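Local structure of nucleoporin GLE1 (Saccharomyces cerevisiae, 6B4E) at residues F183-I186 with T187-Q190; S233-D236 with A237-Q241. The protein acts as a nuclear pore component and mRNA export factor, binds inositol hexakisphosphate and serves as an enzyme activator. All blocks are in the same frame, centred on the assembly; numbering follows the deposited sequence.

Interaction 1: residues F183-I186 with T187-Q190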
loop_
_atom_site.group_PDB
_atom_site.type_symbol
_atom_site.label_atom_id
_atom_site.label_comp_id
_atom_site.label_asym_id
_atom_site.label_seq_id
_atom_site.Cartn_x
_atom_site.Cartn_y
_atom_site.Cartn_z
ATOM N N PHE A 183 -2.223 -2.722 0.459
ATOM C CA PHE A 183 -2.238 -1.531 1.304
ATOM C C PHE A 183 -3.588 -0.835 1.220
ATOM O O PHE A 183 -4.139 -0.400 2.237
ATOM C CB PHE A 183 -1.114 -0.584 0.892
ATOM C CG PHE A 183 -0.984 0.637 1.774
ATOM C CD1 PHE A 183 -0.506 0.521 3.059
ATOM C CD2 PHE A 183 -1.327 1.891 1.294
ATOM C CE1 PHE A 183 -0.379 1.644 3.867
ATOM C CE2 PHE A 183 -1.199 3.012 2.089
ATOM C CZ PHE A 183 -0.726 2.886 3.378
ATOM N N ALA A 184 -4.143 -0.755 0.018
ATOM C CA ALA A 184 -5.456 -0.157 -0.169
ATOM C C ALA A 184 -6.500 -0.808 0.732
ATOM O O ALA A 184 -7.249 -0.112 1.431
ATOM C CB ALA A 184 -5.864 -0.259 -1.636
ATOM N N ILE A 185 -6.587 -2.142 0.689
ATOM C CA ILE A 185 -7.483 -2.897 1.568
ATOM C C ILE A 185 -7.298 -2.457 3.014
ATOM O O ILE A 185 -8.267 -2.175 3.731
ATOM C CB ILE A 185 -7.224 -4.410 1.422
ATOM C CG1 ILE A 185 -7.740 -4.936 0.071
ATOM C CG2 ILE A 185 -7.822 -5.206 2.596
ATOM C CD1 ILE A 185 -9.254 -4.971 -0.083
ATOM N N ILE A 186 -6.048 -2.464 3.484
ATOM C CA ILE A 186 -5.792 -2.154 4.885
ATOM C C ILE A 186 -6.348 -0.778 5.243
ATOM O O ILE A 186 -6.915 -0.591 6.329
ATOM C CB ILE A 186 -4.285 -2.272 5.184
ATOM C CG1 ILE A 186 -3.859 -3.747 5.110
ATOM C CG2 ILE A 186 -3.955 -1.682 6.558
ATOM C CD1 ILE A 186 -2.371 -4.003 5.213
ATOM N N THR A 187 -6.201 0.208 4.352
ATOM C CA THR A 187 -6.651 1.547 4.709
ATOM C C THR A 187 -8.165 1.643 4.831
ATOM O O THR A 187 -8.648 2.548 5.518
ATOM C CB THR A 187 -6.175 2.620 3.714
ATOM O OG1 THR A 187 -6.805 2.460 2.436
ATOM C CG2 THR A 187 -4.644 2.641 3.565
ATOM N N ARG A 188 -8.924 0.736 4.208
ATOM C CA ARG A 188 -10.380 0.831 4.232
ATOM C C ARG A 188 -11.037 -0.233 5.108
ATOM O O ARG A 188 -12.265 -0.239 5.249
ATOM C CB ARG A 188 -10.941 0.801 2.796
ATOM C CG ARG A 188 -10.733 -0.470 1.965
ATOM C CD ARG A 188 -11.593 -1.634 2.404
ATOM N NE ARG A 188 -11.824 -2.522 1.260
ATOM C CZ ARG A 188 -12.615 -3.588 1.262
ATOM N NH1 ARG A 188 -13.258 -3.946 2.356
ATOM N NH2 ARG A 188 -12.747 -4.307 0.140
ATOM N N LEU A 189 -10.253 -1.097 5.740
ATOM C CA LEU A 189 -10.778 -2.000 6.753
ATOM C C LEU A 189 -10.879 -1.296 8.095
ATOM O O LEU A 189 -10.051 -0.447 8.433
ATOM C CB LEU A 189 -9.880 -3.229 6.910
ATOM C CG LEU A 189 -9.820 -4.227 5.753
ATOM C CD1 LEU A 189 -8.679 -5.206 5.990
ATOM C CD2 LEU A 189 -11.119 -4.975 5.608
ATOM N N GLN A 190 -11.901 -1.664 8.869
ATOM C CA GLN A 190 -11.996 -1.234 10.256
ATOM C C GLN A 190 -11.236 -2.200 11.145
ATOM O O GLN A 190 -11.144 -3.398 10.866
ATOM C CB GLN A 190 -13.443 -1.165 10.735
ATOM C CG GLN A 190 -14.340 -0.268 9.903
ATOM C CD GLN A 190 -14.046 1.198 10.119
ATOM O OE1 GLN A 190 -13.596 1.600 11.192
ATOM N NE2 GLN A 190 -14.296 2.006 9.104
#

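Interaction 2: residues S233-D236 with A237-Q241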
loop_
_atom_site.group_PDB
_atom_site.type_symbol
_atom_site.label_atom_id
_atom_site.label_comp_id
_atom_site.label_asym_id
_atom_site.label_seq_id
_atom_site.Cartn_x
_atom_site.Cartn_y
_atom_site.Cartn_z
ATOM N N SER A 233 -5.700 -0.814 -9.319
ATOM C CA SER A 233 -5.673 -1.800 -8.251
ATOM C C SER A 233 -6.269 -1.228 -6.973
ATOM O O SER A 233 -7.009 -1.920 -6.254
ATOM C CB SER A 233 -4.234 -2.245 -7.992
ATOM O OG SER A 233 -3.729 -2.880 -9.145
ATOM N N TRP A 234 -5.896 0.017 -6.642
ATOM C CA TRP A 234 -6.468 0.707 -5.493
ATOM C C TRP A 234 -7.986 0.779 -5.603
ATOM O O TRP A 234 -8.709 0.478 -4.645
ATOM C CB TRP A 234 -5.880 2.116 -5.379
ATOM C CG TRP A 234 -6.568 2.901 -4.309
ATOM C CD1 TRP A 234 -6.230 2.960 -2.989
ATOM C CD2 TRP A 234 -7.752 3.694 -4.457
ATOM N NE1 TRP A 234 -7.127 3.741 -2.309
ATOM C CE2 TRP A 234 -8.070 4.201 -3.181
ATOM C CE3 TRP A 234 -8.570 4.022 -5.539
ATOM C CZ2 TRP A 234 -9.160 5.030 -2.964
ATOM C CZ3 TRP A 234 -9.664 4.847 -5.317
ATOM C CH2 TRP A 234 -9.947 5.318 -4.048
ATOM N N TRP A 235 -8.481 1.188 -6.773
ATOM C CA TRP A 235 -9.916 1.370 -6.993
ATOM C C TRP A 235 -10.695 0.086 -6.737
ATOM O O TRP A 235 -11.688 0.089 -6.000
ATOM C CB TRP A 235 -10.128 1.851 -8.424
ATOM C CG TRP A 235 -11.507 2.318 -8.835
ATOM C CD1 TRP A 235 -12.661 1.589 -8.878
ATOM C CD2 TRP A 235 -11.831 3.613 -9.331
ATOM N NE1 TRP A 235 -13.695 2.364 -9.372
ATOM C CE2 TRP A 235 -13.204 3.617 -9.648
ATOM C CE3 TRP A 235 -11.090 4.782 -9.523
ATOM C CZ2 TRP A 235 -13.843 4.737 -10.176
ATOM C CZ3 TRP A 235 -11.731 5.898 -10.032
ATOM C CH2 TRP A 235 -13.092 5.869 -10.352
ATOM N N ASP A 236 -10.252 -1.019 -7.338
ATOM C CA ASP A 236 -10.922 -2.302 -7.153
ATOM C C ASP A 236 -10.945 -2.718 -5.690
ATOM O O ASP A 236 -11.866 -3.424 -5.262
ATOM C CB ASP A 236 -10.237 -3.395 -7.987
ATOM C CG ASP A 236 -10.599 -3.342 -9.463
ATOM O OD1 ASP A 236 -9.724 -3.680 -10.281
ATOM O OD2 ASP A 236 -11.745 -3.012 -9.803
ATOM N N ALA A 237 -9.928 -2.319 -4.917
ATOM C CA ALA A 237 -9.817 -2.674 -3.511
ATOM C C ALA A 237 -10.559 -1.741 -2.554
ATOM O O ALA A 237 -10.929 -2.182 -1.458
ATOM C CB ALA A 237 -8.342 -2.678 -3.082
ATOM N N ALA A 238 -10.763 -0.455 -2.910
ATOM C CA ALA A 238 -11.159 0.516 -1.894
ATOM C C ALA A 238 -12.063 1.641 -2.377
ATOM O O ALA A 238 -12.484 2.442 -1.540
ATOM C CB ALA A 238 -9.898 1.123 -1.260
ATOM N N ALA A 239 -12.412 1.736 -3.665
ATOM C CA ALA A 239 -13.176 2.910 -4.110
ATOM C C ALA A 239 -14.530 3.013 -3.406
ATOM O O ALA A 239 -14.959 4.114 -3.027
ATOM C CB ALA A 239 -13.359 2.893 -5.624
ATOM N N VAL A 240 -15.223 1.891 -3.230
ATOM C CA VAL A 240 -16.521 1.919 -2.550
ATOM C C VAL A 240 -16.395 2.564 -1.173
ATOM O O VAL A 240 -17.205 3.412 -0.776
ATOM C CB VAL A 240 -17.085 0.489 -2.448
ATOM C CG1 VAL A 240 -18.197 0.415 -1.400
ATOM C CG2 VAL A 240 -17.561 0.049 -3.824
ATOM N N GLN A 241 -15.384 2.149 -0.416
ATOM C CA GLN A 241 -15.226 2.630 0.945
ATOM C C GLN A 241 -14.671 4.048 0.990
ATOM O O GLN A 241 -14.940 4.787 1.944
ATOM C CB GLN A 241 -14.318 1.682 1.723
ATOM C CG GLN A 241 -14.907 0.314 1.945
ATOM C CD GLN A 241 -14.825 -0.580 0.718
ATOM O OE1 GLN A 241 -13.966 -0.406 -0.158
ATOM N NE2 GLN A 241 -15.711 -1.568 0.662
HETATM O O HOH W 1 -14.332 -0.667 -4.971
HETATM O O HOH W 2 -13.036 -4.307 -2.830
#

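Interaction 1: residues F183-I186 with T187-Q190
F183 meets T187 one helical turn further on, through both backbone and side chain. The amide N of T187 donates to F183 O over 3.0 Å, nearly in line with the carbonyl bond (C=O...N angle 162°), the regular i to i+4 bond of an alpha helix. With CG anti to the backbone N (chi1 -176°), the phenyl ring of F183 swings forward beside its own carbonyl, and T187 CG2 rests over one face, off-centre toward the rim near CE2 and CZ. This is a CH-pi contact: T187 CG2 lies 4.0 Å from the F183 ring centroid and 21° off the normal. A184 contributes its carbonyl. T187 OG1 donates to A184 O at 2.8 Å, tilted modestly out of the carbonyl plane, whereas R188 N makes only a weak bond to the same oxygen. The T187 hydroxyl is therefore tied back to the helix, and it also pairs with S208 of helix 206-216. I185 uses both of its branches. Its CD1 lies beside the R188 guanidinium, 3.6 Å from NH2, the two side chains lying alongside and pointing the same way; R188 reaches this position through a bend at chi2, and its NE bonds to A237 O. On the other branch, I185 CG2 packs against L189 CD1 at 3.5 Å. R188 N bonds to I185 O at 3.0 Å from above the carbonyl plane, an i to i+3 pairing, and L189 N adds a weak bond to I185 O. From I186, the carbonyl O receives a further weak bond from L189 N. This shift from i+4 to i+3 bonding, followed by L189 leaving helical phi/psi, marks the C-terminal end of helix 169-188, a largely buried helix end in the alpha-helical C-terminal part of GLE1.

Interaction 2: residues S233-D236 with A237-Q241
A239 CB sits over one face of the W235 indole, 3.7 Å from the centroid of its five-membered ring and 14° off the normal, at the apolar centre of a kinked turn in helix 225-264. W234 does likewise for A238, whose CB lies above the indole face at 4.2 Å from the five-membered ring centroid, toward the rim. Both tryptophans hold CG anti to the backbone N (W235 chi1 -171°), which carries each ring forward over the next turn; the far end of the W234 indole also reaches A239, CH2 lying 4.0 Å from A239 CA. Farther out, W234 NE1 bonds to S208 and W235 packs on helix 271-284. The backbone records the kink: A237 N still bonds to S233 O, but A238 has a phi of -148°, far from helical, its bond to W234 O is weak, and W235 O takes both A239 N (2.9 Å) and A238 N, from the same face of its carbonyl plane. At the polar edge D236 OD1 forms a salt bridge with R275. Where the helix opens, V240 N donates to a water over 3.2 Å, and that water lies 2.9 Å from W235 O, where it can donate.

In the fold
Interaction 1 comes first along the chain, at the end of helix 169-188, and interaction 2 follows within helix 225-264; their centres are about 9 Å apart, on the same side of the chain's centre. The two helices meet directly here. The bond from R188 NE to A237 O, 2.9 Å long, uses the carbonyl to which Q241 N makes no helical bond at the kink, and A184 CB packs 3.5 Å from W234 CD1. S208 of helix 206-216 is a shared partner, pairing with T187 OG1 and W234 NE1. The end of one helix is thus joined to the kink of another, as interior packing of a chain almost all of which belongs to the region interacting with NUP42, DBP5 and GFD1.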